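Local coordinates for protein tylactone synthase starter module and modules 1 & 2 (Streptomyces fradiae, PDB 2Z5L) that probably reduces the beta-keto group of the growing polyketide as the first ketoreductase of the tylosin polyketide synthase, setting the chirality of its hydroxyl, at residues A172-L176 / A349-T353; V392-N398 / S446-L452; T119-R123 / F359-R363; L95-E100 / A131-V137; D228-Q232 / R493-L497. All coordinates share one frame; numbering follows the deposited sequence.

How the interactions relate
From the N terminus, interaction 4 is the first to close, joining two helices of the N-terminal half of the ketoreductase. Interaction 3 opens on helix 119-135 before that happens, so the two cross, sharing this helix. Interaction 1 lies wholly within the span of interaction 3; both tie the N-terminal half to the catalytic one. Interaction 5 opens at 228-232 while both are still open, crosses them, and closes late, at 493-497, packing the C-terminal end of the chain on the N-terminal half. Interaction 2, entirely within the C-terminal half, opens and closes inside that last span. In space, interaction 1 is the hub: L174 packs on N398 of interaction 2, A173 on R493 of interaction 5, and D352 lies near D134 of interaction 4.

Interaction 1: residues A172-L176 / A349-T353; sequences AALEL and AVIDT
E175, in the last turn of helix 160-175, meets I351 at the seam between the two Rossmann-like halves that make up a modular polyketide ketoreductase. Its carboxylate shows how one acidic group can hold the start of a short 3-10 segment, here 351-353, through one direct backbone bond and two water bridges. OE1 of E175 accepts the backbone N-H of I351 at 2.7 Å, on the syn lone pair and close to straight at 164°. Water carries the grip further along the same loop. One molecule sits 3.0 Å from E175 OE1 and accepts from D352 N, while another donates both to E175 OE2 and, at 2.6 Å, to A349 O. The carboxylate is thereby held at both oxygens, and the loop is gripped at three of its residues, A349, I351 and D352, the first and last through water.

Hydrophobic contact completes the fit. With CG1 of I351 set beside its own backbone N (chi1 -59°) and the chain extended beyond, CD1 reaches the helix and rests 3.6 Å from CA of A172. The same methyl meets L176 CD1 at 4.3 Å. I351 CG1 passes tightly by the acid, 3.0 Å from E175 OE1, and V350 CB lies 3.5 Å from the same oxygen. Within the loop, V350 O receives both T353 N and T353 OG1, which come to the same face of its carbonyl plane.

Around the contact, E175 OE2 also accepts from G400 N, ahead of helix 402-419. Helix 119-135 lies alongside, with L129 against A172 and L176 and Q130 bonded to I351 O, while W180 of strand 180-186 packs on A172.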
# COMPACT_ATOMS: atom_id res chain seq x y z
N ALA A 172 3.47 -9.05 -6.45
CA ALA A 172 4.30 -9.81 -7.39
C ALA A 172 4.71 -11.17 -6.82
O ALA A 172 4.72 -12.16 -7.54
CB ALA A 172 5.55 -9.00 -7.76
N ALA A 173 5.04 -11.20 -5.53
CA ALA A 173 5.44 -12.43 -4.87
C ALA A 173 4.37 -13.52 -5.00
O ALA A 173 4.69 -14.69 -5.24
CB ALA A 173 5.73 -12.16 -3.39
N LEU A 174 3.12 -13.12 -4.86
CA LEU A 174 1.98 -14.03 -4.92
C LEU A 174 1.54 -14.38 -6.33
O LEU A 174 1.03 -15.49 -6.59
CB LEU A 174 0.79 -13.41 -4.17
CG LEU A 174 1.00 -13.11 -2.68
CD1 LEU A 174 0.04 -12.02 -2.24
CD2 LEU A 174 0.82 -14.37 -1.86
N GLU A 175 1.72 -13.45 -7.25
CA GLU A 175 1.34 -13.66 -8.65
C GLU A 175 2.38 -14.40 -9.48
O GLU A 175 2.04 -15.19 -10.36
CB GLU A 175 1.06 -12.32 -9.31
CG GLU A 175 -0.38 -11.90 -9.24
CD GLU A 175 -0.64 -10.71 -10.11
OE1 GLU A 175 -0.25 -10.76 -11.30
OE2 GLU A 175 -1.24 -9.73 -9.62
N LEU A 176 3.64 -14.11 -9.17
CA LEU A 176 4.78 -14.70 -9.86
C LEU A 176 5.81 -15.21 -8.85
O LEU A 176 6.93 -14.70 -8.79
CB LEU A 176 5.43 -13.64 -10.76
CG LEU A 176 4.44 -12.84 -11.62
CD1 LEU A 176 5.20 -11.81 -12.47
CD2 LEU A 176 3.66 -13.81 -12.51
N ALA A 349 -6.76 -6.59 -11.82
CA ALA A 349 -6.00 -6.87 -13.03
C ALA A 349 -4.63 -7.44 -12.66
O ALA A 349 -3.86 -6.79 -11.94
CB ALA A 349 -5.84 -5.59 -13.85
N VAL A 350 -4.34 -8.65 -13.13
CA VAL A 350 -3.06 -9.28 -12.86
C VAL A 350 -1.95 -8.50 -13.54
O VAL A 350 -2.19 -7.74 -14.49
CB VAL A 350 -3.02 -10.74 -13.39
CG1 VAL A 350 -3.95 -11.61 -12.57
CG2 VAL A 350 -3.42 -10.76 -14.86
N ILE A 351 -0.74 -8.70 -13.05
CA ILE A 351 0.45 -8.03 -13.56
C ILE A 351 0.66 -8.15 -15.07
O ILE A 351 1.03 -7.18 -15.75
CB ILE A 351 1.70 -8.57 -12.86
CG1 ILE A 351 1.57 -8.34 -11.36
CG2 ILE A 351 2.96 -7.87 -13.41
CD1 ILE A 351 2.66 -9.00 -10.54
N ASP A 352 0.42 -9.35 -15.60
CA ASP A 352 0.60 -9.56 -17.03
C ASP A 352 -0.33 -8.70 -17.86
O ASP A 352 -0.05 -8.40 -19.01
CB ASP A 352 0.38 -11.04 -17.40
CG ASP A 352 0.46 -11.28 -18.90
OD1 ASP A 352 1.54 -11.04 -19.49
OD2 ASP A 352 -0.56 -11.69 -19.50
N THR A 353 -1.45 -8.30 -17.26
CA THR A 353 -2.42 -7.48 -17.97
C THR A 353 -2.57 -6.08 -17.39
O THR A 353 -3.47 -5.35 -17.77
CB THR A 353 -3.81 -8.14 -17.97
OG1 THR A 353 -4.35 -8.12 -16.64
CG2 THR A 353 -3.71 -9.58 -18.44
O HOH W 1 -1.88 -7.16 -10.25
O HOH W 2 0.44 -11.84 -14.00

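Interaction 2: residues V392-N398 / S446-L452; sequences VTGTWGN and SLSRRGL
N398 lays its side chain against L447 and R450 in a buried interface of the catalytic, Rossmann-like half of the ketoreductase. CB lies 3.9 Å from CD2 of L447. Because CG stands opposite the backbone N (chi1 -178°), the amide is carried over to helix 442-450, where CG is 3.5 Å from that same L447 CD2. The amide then divides its work. OD1 accepts from R450 NH2 at 3.2 Å, in the carbonyl plane and on a lone pair, although the bond is bent to 135°; amide and guanidinium are nearly coplanar. S446 OG adds a weak bond to OD1 at 3.4 Å. ND2, beside L447 CG, instead donates to Q401 OE1 and G443 O, so both ends of the buried amide have partners.

R450 NH2 also gives a weak bond to G397 O at 3.3 Å. Its bend at chi3 brings the guanidinium edge to these oxygens, and NH1 is held separately by T489 OG1. The remaining contact is hydrophobic: V392 CG1 touches L447 CD1 and L452 CD1, each at 4.3 Å, while L452 CD2 approaches W396 CZ3 obliquely. G451, with positive phi, and L452, whose N bonds back to L447 O, form the Schellman motif at the helix end.

The segment 392-398 follows strand 386-391 and packs against the C-terminal end of helix 442-450. T476 of strand 474-477 packs on V392 and W396, F485 of helix 482-492 on R450 and L452, and Y404 of helix 402-419 on T393.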
# COMPACT_ATOMS: atom_id res chain seq x y z
N VAL A 392 -5.89 -3.94 3.10
CA VAL A 392 -4.89 -4.90 3.54
C VAL A 392 -4.06 -5.35 2.33
O VAL A 392 -2.96 -5.90 2.47
CB VAL A 392 -5.55 -6.14 4.19
CG1 VAL A 392 -6.29 -6.93 3.15
CG2 VAL A 392 -4.50 -6.99 4.89
N THR A 393 -4.59 -5.10 1.14
CA THR A 393 -3.90 -5.47 -0.09
C THR A 393 -2.56 -4.74 -0.19
O THR A 393 -1.60 -5.26 -0.76
CB THR A 393 -4.74 -5.14 -1.33
OG1 THR A 393 -5.01 -3.73 -1.35
CG2 THR A 393 -6.06 -5.92 -1.30
N GLY A 394 -2.52 -3.53 0.37
CA GLY A 394 -1.31 -2.73 0.33
C GLY A 394 -0.41 -2.93 1.54
O GLY A 394 0.61 -2.25 1.65
N THR A 395 -0.77 -3.84 2.44
CA THR A 395 0.05 -4.09 3.63
C THR A 395 0.50 -5.55 3.70
O THR A 395 1.61 -5.83 4.14
CB THR A 395 -0.69 -3.76 4.95
OG1 THR A 395 -1.25 -2.44 4.88
CG2 THR A 395 0.28 -3.82 6.13
N TRP A 396 -0.36 -6.48 3.30
CA TRP A 396 0.00 -7.89 3.30
C TRP A 396 0.26 -8.37 1.89
O TRP A 396 1.19 -9.13 1.64
CB TRP A 396 -1.10 -8.76 3.90
CG TRP A 396 -1.33 -8.55 5.36
CD1 TRP A 396 -0.60 -7.75 6.20
CD2 TRP A 396 -2.36 -9.13 6.16
NE1 TRP A 396 -1.12 -7.79 7.47
CE2 TRP A 396 -2.20 -8.63 7.47
CE3 TRP A 396 -3.40 -10.03 5.89
CZ2 TRP A 396 -3.05 -9.00 8.52
CZ3 TRP A 396 -4.25 -10.39 6.93
CH2 TRP A 396 -4.07 -9.88 8.23
N GLY A 397 -0.56 -7.91 0.95
CA GLY A 397 -0.38 -8.33 -0.43
C GLY A 397 -1.54 -9.20 -0.85
O GLY A 397 -2.17 -9.85 -0.01
N ASN A 398 -1.83 -9.21 -2.15
CA ASN A 398 -2.93 -9.99 -2.70
C ASN A 398 -2.90 -9.96 -4.23
O ASN A 398 -2.92 -8.90 -4.85
CB ASN A 398 -4.27 -9.44 -2.21
CG ASN A 398 -5.45 -10.24 -2.70
OD1 ASN A 398 -5.51 -11.45 -2.48
ND2 ASN A 398 -6.39 -9.57 -3.36
N SER A 446 -10.31 -13.64 -4.08
CA SER A 446 -9.09 -14.33 -3.71
C SER A 446 -8.86 -14.28 -2.22
O SER A 446 -8.50 -15.29 -1.60
CB SER A 446 -7.88 -13.74 -4.42
OG SER A 446 -6.69 -14.32 -3.92
N LEU A 447 -9.05 -13.11 -1.63
CA LEU A 447 -8.87 -12.92 -0.19
C LEU A 447 -9.85 -13.78 0.59
O LEU A 447 -9.55 -14.28 1.66
CB LEU A 447 -9.10 -11.46 0.20
CG LEU A 447 -8.06 -10.42 -0.21
CD1 LEU A 447 -8.56 -9.02 0.14
CD2 LEU A 447 -6.75 -10.72 0.50
N SER A 448 -11.04 -13.95 0.02
CA SER A 448 -12.08 -14.74 0.65
C SER A 448 -11.64 -16.18 0.85
O SER A 448 -11.63 -16.68 1.97
CB SER A 448 -13.35 -14.69 -0.19
OG SER A 448 -14.46 -15.18 0.54
N ARG A 449 -11.25 -16.83 -0.24
CA ARG A 449 -10.82 -18.23 -0.17
C ARG A 449 -9.60 -18.40 0.72
O ARG A 449 -9.48 -19.39 1.44
CB ARG A 449 -10.54 -18.77 -1.58
CG ARG A 449 -11.79 -18.94 -2.43
CD ARG A 449 -12.77 -19.95 -1.81
NE ARG A 449 -14.13 -19.83 -2.34
CZ ARG A 449 -14.46 -20.02 -3.61
NH1 ARG A 449 -13.53 -20.35 -4.51
NH2 ARG A 449 -15.73 -19.89 -3.99
N ARG A 450 -8.69 -17.44 0.68
CA ARG A 450 -7.49 -17.52 1.49
C ARG A 450 -7.82 -17.50 2.99
O ARG A 450 -6.97 -17.82 3.82
CB ARG A 450 -6.52 -16.38 1.15
CG ARG A 450 -5.83 -16.52 -0.22
CD ARG A 450 -5.02 -15.26 -0.57
NE ARG A 450 -3.92 -15.01 0.35
CZ ARG A 450 -3.19 -13.89 0.37
NH1 ARG A 450 -2.20 -13.76 1.26
NH2 ARG A 450 -3.44 -12.90 -0.49
N GLY A 451 -9.04 -17.12 3.34
CA GLY A 451 -9.42 -17.09 4.74
C GLY A 451 -9.95 -15.79 5.34
O GLY A 451 -10.22 -15.74 6.55
N LEU A 452 -10.09 -14.74 4.54
CA LEU A 452 -10.61 -13.48 5.08
C LEU A 452 -12.13 -13.55 5.17
O LEU A 452 -12.78 -14.12 4.30
CB LEU A 452 -10.24 -12.28 4.22
CG LEU A 452 -8.78 -11.84 4.10
CD1 LEU A 452 -8.76 -10.38 3.65
CD2 LEU A 452 -8.07 -11.99 5.40

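Interaction 3: residues T119-R123 / F359-R363; sequences TDAVR and FETVR
Helices 119-135 and 356-376 bring R123 and F359 closest in backbone, their local axes 12.7 Å apart at nearest approach and running at 132° to each other. R123 spans this gap with a chain extended from CG to NE, and presents the edge of its guanidinium to E360. NE donates at 2.9 Å to E360 OE2, approaching it from well above the carboxylate plane; guanidinium and carboxylate planes are turned 45° apart. NH2 is directed to the same oxygen, modelled at 2.5 Å, shorter than a normal bond and so doubtful in its exact length. At the other end of the guanidinium, NH1 pairs with D120 OD1 at 2.7 Å, a neighbour on its own helix, so one arginine links two acids in a salt-bridge network.

The contact crosses between the N-terminal and catalytic halves of the ketoreductase, a division known from this enzyme family. Beside the charges runs an apolar strip. The F359 side chain extends away from its own N (chi1 -178°), which carries the ring toward the other helix; T119 CG2 meets its edge at CE1, 4.0 Å away, and V122 CG1 nears CZ at 4.1 Å. The same T119 methyl sits over the centre of one face of the R363 guanidinium. Q164 of helix 160-175 touches T119, V122, F359 and R363.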
# COMPACT_ATOMS: atom_id res chain seq x y z
N THR A 119 6.84 8.43 -9.22
CA THR A 119 5.85 7.43 -9.56
C THR A 119 6.24 6.79 -10.88
O THR A 119 5.95 5.63 -11.14
CB THR A 119 4.46 8.04 -9.68
OG1 THR A 119 4.11 8.68 -8.45
CG2 THR A 119 3.44 6.95 -9.98
N ASP A 120 6.91 7.56 -11.73
CA ASP A 120 7.36 7.06 -13.01
C ASP A 120 8.27 5.86 -12.77
O ASP A 120 8.28 4.91 -13.54
CB ASP A 120 8.13 8.14 -13.77
CG ASP A 120 7.28 8.86 -14.77
OD1 ASP A 120 6.08 9.08 -14.46
OD2 ASP A 120 7.81 9.23 -15.85
N ALA A 121 9.03 5.94 -11.69
CA ALA A 121 9.95 4.87 -11.33
C ALA A 121 9.14 3.61 -11.02
O ALA A 121 9.53 2.52 -11.40
CB ALA A 121 10.78 5.28 -10.11
N VAL A 122 8.04 3.79 -10.29
CA VAL A 122 7.16 2.68 -9.94
C VAL A 122 6.57 2.09 -11.21
O VAL A 122 6.50 0.87 -11.38
CB VAL A 122 6.02 3.14 -9.04
CG1 VAL A 122 5.21 1.92 -8.57
CG2 VAL A 122 6.60 3.87 -7.85
N ARG A 123 6.15 2.97 -12.11
CA ARG A 123 5.58 2.52 -13.37
C ARG A 123 6.62 1.72 -14.15
O ARG A 123 6.31 0.62 -14.63
CB ARG A 123 5.11 3.72 -14.20
CG ARG A 123 4.00 4.53 -13.53
CD ARG A 123 3.46 5.58 -14.49
NE ARG A 123 2.48 6.46 -13.86
CZ ARG A 123 2.78 7.55 -13.17
NH1 ARG A 123 4.05 7.92 -13.02
NH2 ARG A 123 1.81 8.28 -12.63
N PHE A 359 -3.37 1.61 -13.97
CA PHE A 359 -2.61 1.99 -12.78
C PHE A 359 -2.93 3.44 -12.39
O PHE A 359 -2.96 3.80 -11.21
CB PHE A 359 -1.10 1.83 -13.03
CG PHE A 359 -0.24 2.17 -11.83
CD1 PHE A 359 0.21 3.48 -11.62
CD2 PHE A 359 0.12 1.19 -10.92
CE1 PHE A 359 1.01 3.80 -10.51
CE2 PHE A 359 0.91 1.50 -9.81
CZ PHE A 359 1.36 2.80 -9.60
N GLU A 360 -3.18 4.27 -13.40
CA GLU A 360 -3.51 5.66 -13.13
C GLU A 360 -4.93 5.79 -12.67
O GLU A 360 -5.24 6.56 -11.76
CB GLU A 360 -3.29 6.51 -14.38
CG GLU A 360 -1.84 6.82 -14.64
CD GLU A 360 -1.19 7.51 -13.44
OE1 GLU A 360 -1.62 8.63 -13.07
OE2 GLU A 360 -0.26 6.90 -12.86
N THR A 361 -5.81 5.04 -13.31
CA THR A 361 -7.22 5.09 -12.95
C THR A 361 -7.40 4.68 -11.50
O THR A 361 -8.22 5.25 -10.78
CB THR A 361 -8.01 4.17 -13.88
OG1 THR A 361 -7.95 4.68 -15.22
CG2 THR A 361 -9.45 4.07 -13.43
N VAL A 362 -6.59 3.72 -11.06
CA VAL A 362 -6.70 3.23 -9.70
C VAL A 362 -6.14 4.19 -8.66
O VAL A 362 -6.73 4.37 -7.58
CB VAL A 362 -6.02 1.86 -9.56
CG1 VAL A 362 -5.98 1.42 -8.08
CG2 VAL A 362 -6.80 0.85 -10.38
N ARG A 363 -5.02 4.83 -8.97
CA ARG A 363 -4.46 5.76 -7.99
C ARG A 363 -5.10 7.14 -8.00
O ARG A 363 -5.11 7.83 -6.98
CB ARG A 363 -2.94 5.89 -8.17
CG ARG A 363 -2.49 6.55 -9.43
CD ARG A 363 -1.01 6.27 -9.61
NE ARG A 363 -0.26 6.67 -8.42
CZ ARG A 363 0.08 7.93 -8.16
NH1 ARG A 363 -0.26 8.89 -9.01
NH2 ARG A 363 0.75 8.23 -7.05

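Interaction 4: residues L95-E100 / A131-V137; sequences LKPSME and AVSDIGV
L95, M99 and I135 lead a contact made entirely by van der Waals packing, with no hydrogen bond between the segments. Among the apolar pairs, I135 contributes most of the contact. Its CD1 reaches L95 CB at 3.6 Å and M99 CG at 3.9 Å. Toward the N-terminal side of the segments, L95 CD1 packs on V132 CG2 at 3.7 Å and on A131 CB. M99 is folded at both chi2 and chi3, a curl that returns its end methyl to 131-137: CE touches V132 CG1 at 3.9 Å and presses on V137 CG1 at 3.4 Å, tighter than a usual carbon contact.

Such packing belongs to the Rossmann-like N-terminal half, where helix 88-99 leads into strand 107-111 and helix 119-135 into strand 140-147. The local axes pass 10.3 Å apart at a crossing angle of -58°. M99 also touches L51 of strand 49-54 and T107 and V109 of strand 107-111.

Contacts between polar and apolar atoms form a second group. I135 CD1 lies 3.5 Å from the backbone N of K96, V137 CG2 comes to 3.3 Å from the carbonyl O of M99, and E100 OE1 skirts I135 CG2. Helix 119-135 gives way at G136, which has positive phi, and the residue after it, V137, points toward M99. D134 also forms a salt bridge with R88, at the start of helix 88-99.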
# COMPACT_ATOMS: atom_id res chain seq x y z
N LEU A 95 16.30 -6.00 -22.01
CA LEU A 95 16.66 -7.17 -21.22
C LEU A 95 16.88 -8.43 -22.05
O LEU A 95 17.73 -9.26 -21.73
CB LEU A 95 15.57 -7.48 -20.19
CG LEU A 95 15.32 -6.54 -19.03
CD1 LEU A 95 14.09 -7.01 -18.27
CD2 LEU A 95 16.54 -6.50 -18.12
N LYS A 96 16.07 -8.56 -23.10
CA LYS A 96 16.07 -9.71 -24.00
C LYS A 96 17.45 -10.34 -24.24
O LYS A 96 17.64 -11.55 -24.01
CB LYS A 96 15.44 -9.30 -25.35
CG LYS A 96 15.12 -10.44 -26.34
CD LYS A 96 13.76 -11.08 -26.06
CE LYS A 96 13.42 -12.24 -27.03
NZ LYS A 96 13.00 -11.82 -28.41
N PRO A 97 18.42 -9.55 -24.71
CA PRO A 97 19.76 -10.09 -24.97
C PRO A 97 20.58 -10.58 -23.75
O PRO A 97 21.33 -11.54 -23.88
CB PRO A 97 20.44 -8.95 -25.74
CG PRO A 97 19.76 -7.73 -25.21
CD PRO A 97 18.33 -8.14 -25.12
N SER A 98 20.42 -9.94 -22.59
CA SER A 98 21.15 -10.34 -21.38
C SER A 98 20.50 -11.51 -20.62
O SER A 98 21.18 -12.24 -19.90
CB SER A 98 21.29 -9.16 -20.41
OG SER A 98 22.29 -8.24 -20.82
N MET A 99 19.18 -11.67 -20.77
CA MET A 99 18.43 -12.73 -20.09
C MET A 99 18.61 -14.07 -20.78
O MET A 99 18.76 -15.10 -20.13
CB MET A 99 16.93 -12.40 -20.06
CG MET A 99 16.57 -11.08 -19.40
SD MET A 99 17.06 -11.00 -17.68
CE MET A 99 15.79 -12.00 -16.90
N GLU A 100 18.57 -14.06 -22.10
CA GLU A 100 18.73 -15.28 -22.87
C GLU A 100 20.19 -15.71 -22.95
O GLU A 100 20.50 -16.79 -23.45
CB GLU A 100 18.16 -15.08 -24.26
CG GLU A 100 16.66 -14.98 -24.24
CD GLU A 100 16.11 -14.39 -25.50
OE1 GLU A 100 14.87 -14.36 -25.64
OE2 GLU A 100 16.91 -13.95 -26.36
N ALA A 131 8.21 -7.32 -18.16
CA ALA A 131 9.10 -7.66 -19.27
C ALA A 131 9.84 -8.96 -19.01
O ALA A 131 10.02 -9.76 -19.93
CB ALA A 131 10.08 -6.52 -19.51
N VAL A 132 10.27 -9.17 -17.77
CA VAL A 132 11.00 -10.37 -17.41
C VAL A 132 10.12 -11.60 -17.57
O VAL A 132 10.58 -12.67 -17.98
CB VAL A 132 11.49 -10.31 -15.95
CG1 VAL A 132 12.11 -11.64 -15.56
CG2 VAL A 132 12.52 -9.20 -15.80
N SER A 133 8.85 -11.44 -17.23
CA SER A 133 7.88 -12.50 -17.34
C SER A 133 7.66 -12.77 -18.82
O SER A 133 7.60 -13.93 -19.24
CB SER A 133 6.57 -12.06 -16.67
OG SER A 133 5.59 -13.08 -16.68
N ASP A 134 7.55 -11.71 -19.62
CA ASP A 134 7.33 -11.86 -21.05
C ASP A 134 8.45 -12.63 -21.75
O ASP A 134 8.19 -13.54 -22.53
CB ASP A 134 7.16 -10.49 -21.72
CG ASP A 134 5.98 -9.70 -21.18
OD1 ASP A 134 4.90 -10.30 -20.94
OD2 ASP A 134 6.12 -8.47 -21.00
N ILE A 135 9.70 -12.25 -21.49
CA ILE A 135 10.84 -12.91 -22.11
C ILE A 135 10.85 -14.41 -21.85
O ILE A 135 11.50 -15.18 -22.56
CB ILE A 135 12.15 -12.29 -21.60
CG1 ILE A 135 12.18 -10.81 -21.98
CG2 ILE A 135 13.34 -13.03 -22.18
CD1 ILE A 135 13.40 -10.08 -21.48
N GLY A 136 10.13 -14.83 -20.81
CA GLY A 136 10.05 -16.24 -20.47
C GLY A 136 11.39 -16.94 -20.34
O GLY A 136 11.56 -18.07 -20.81
N VAL A 137 12.34 -16.28 -19.70
CA VAL A 137 13.66 -16.86 -19.49
C VAL A 137 13.62 -17.75 -18.25
O VAL A 137 13.46 -17.26 -17.13
CB VAL A 137 14.73 -15.75 -19.32
CG1 VAL A 137 14.21 -14.68 -18.36
CG2 VAL A 137 16.03 -16.34 -18.80

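Interaction 5: residues D228-Q232 / R493-L497; sequences DGEDQ and RPGRL
Three acids, D228, E230 and D231, meet two arginines, R493 and R496, where the loop entering strand 232-236 passes the loop between helices 482-492 and 502-507, so that the C-terminal end of the chain packs on the N-terminal half. The salt bridges differ in quality. R493 takes D231 side-on, with NH2 at 2.8 Å and NE at 3.0 Å both directed to the one oxygen OD1. NH2 meets the anti lone pair of OD1, whereas NE arrives nearly along the C-O axis; OD1 lies in the guanidinium plane. D231 places CG between its backbone N and carbonyl carbon (chi1 53°), which turns the carboxylate toward the arginine. R496 holds its acids more loosely: NH2 gives D228 OD1 a weak bond at 3.2 Å, and the pair from NE to E230 OE1 is long at 3.9 Å, charge without a directed N-H. E230 has its stronger partner in R244 of strand 239-247.

Nonbonded contacts of carbon with polar atoms accompany the charges. R496 CG lies against E230 OE1 at 3.1 Å, and L497 CG nears Q232 NE2 at 4.1 Å.

In the backbone, successive inverse gamma turns centred on G229 and E230 bend 228-232, with CA of G229 5.5 Å from CA of G495.

R493 NH1 is also bonded to W180 O, a second partner for the arginine. The in-plane, two-nitrogen grip on D231 is therefore probably the more rigid link, whereas the R496 network should tolerate more movement at the exposed rim.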
# COMPACT_ATOMS: atom_id res chain seq x y z
N ASP A 228 17.12 -17.86 4.07
CA ASP A 228 15.73 -17.71 4.43
C ASP A 228 14.97 -16.86 3.43
O ASP A 228 15.50 -15.87 2.92
CB ASP A 228 15.59 -17.11 5.83
CG ASP A 228 16.00 -18.07 6.92
OD1 ASP A 228 15.52 -19.23 6.90
OD2 ASP A 228 16.81 -17.68 7.79
N GLY A 229 13.73 -17.25 3.16
CA GLY A 229 12.91 -16.52 2.21
C GLY A 229 12.52 -15.14 2.69
O GLY A 229 11.35 -14.80 2.71
N GLU A 230 13.51 -14.35 3.10
CA GLU A 230 13.23 -12.99 3.55
C GLU A 230 13.20 -12.05 2.34
O GLU A 230 14.20 -11.40 2.02
CB GLU A 230 14.30 -12.54 4.54
CG GLU A 230 14.35 -13.37 5.82
CD GLU A 230 13.18 -13.09 6.76
OE1 GLU A 230 13.11 -13.73 7.83
OE2 GLU A 230 12.33 -12.24 6.42
N ASP A 231 12.05 -11.99 1.68
CA ASP A 231 11.86 -11.15 0.51
C ASP A 231 11.34 -9.75 0.84
O ASP A 231 10.79 -9.07 -0.03
CB ASP A 231 10.93 -11.85 -0.50
CG ASP A 231 9.61 -12.30 0.12
OD1 ASP A 231 8.80 -12.94 -0.59
OD2 ASP A 231 9.37 -12.01 1.32
N GLN A 232 11.54 -9.33 2.08
CA GLN A 232 11.12 -8.01 2.55
C GLN A 232 12.05 -7.64 3.70
O GLN A 232 11.74 -7.88 4.87
CB GLN A 232 9.67 -8.03 3.05
CG GLN A 232 8.60 -8.14 1.96
CD GLN A 232 7.19 -7.97 2.51
OE1 GLN A 232 6.86 -6.92 3.08
NE2 GLN A 232 6.37 -8.98 2.35
N ARG A 493 3.17 -18.87 -1.86
CA ARG A 493 4.49 -18.30 -1.63
C ARG A 493 4.89 -18.44 -0.15
O ARG A 493 4.21 -17.93 0.74
CB ARG A 493 4.45 -16.82 -2.04
CG ARG A 493 5.68 -15.98 -1.69
CD ARG A 493 6.78 -16.09 -2.73
NE ARG A 493 7.80 -15.06 -2.53
CZ ARG A 493 8.76 -14.78 -3.40
NH1 ARG A 493 8.86 -15.46 -4.53
NH2 ARG A 493 9.62 -13.81 -3.13
N PRO A 494 5.98 -19.17 0.13
CA PRO A 494 6.45 -19.36 1.50
C PRO A 494 7.14 -18.09 1.99
O PRO A 494 7.75 -17.37 1.20
CB PRO A 494 7.41 -20.54 1.38
CG PRO A 494 8.00 -20.32 0.03
CD PRO A 494 6.78 -19.98 -0.80
N GLY A 495 7.04 -17.81 3.29
CA GLY A 495 7.66 -16.61 3.82
C GLY A 495 7.59 -16.46 5.33
O GLY A 495 6.92 -17.23 6.02
N ARG A 496 8.28 -15.44 5.82
CA ARG A 496 8.36 -15.15 7.25
C ARG A 496 7.40 -14.03 7.71
O ARG A 496 7.31 -13.72 8.90
CB ARG A 496 9.80 -14.75 7.60
CG ARG A 496 10.87 -15.81 7.28
CD ARG A 496 10.88 -16.95 8.29
NE ARG A 496 12.22 -17.50 8.50
CZ ARG A 496 12.55 -18.34 9.49
NH1 ARG A 496 11.64 -18.73 10.37
NH2 ARG A 496 13.80 -18.76 9.60
N LEU A 497 6.69 -13.45 6.75
CA LEU A 497 5.76 -12.36 7.01
C LEU A 497 4.76 -12.57 8.15
O LEU A 497 4.66 -11.75 9.06
CB LEU A 497 5.03 -12.01 5.71
CG LEU A 497 4.37 -10.63 5.59
CD1 LEU A 497 2.96 -10.70 6.10
CD2 LEU A 497 5.19 -9.60 6.35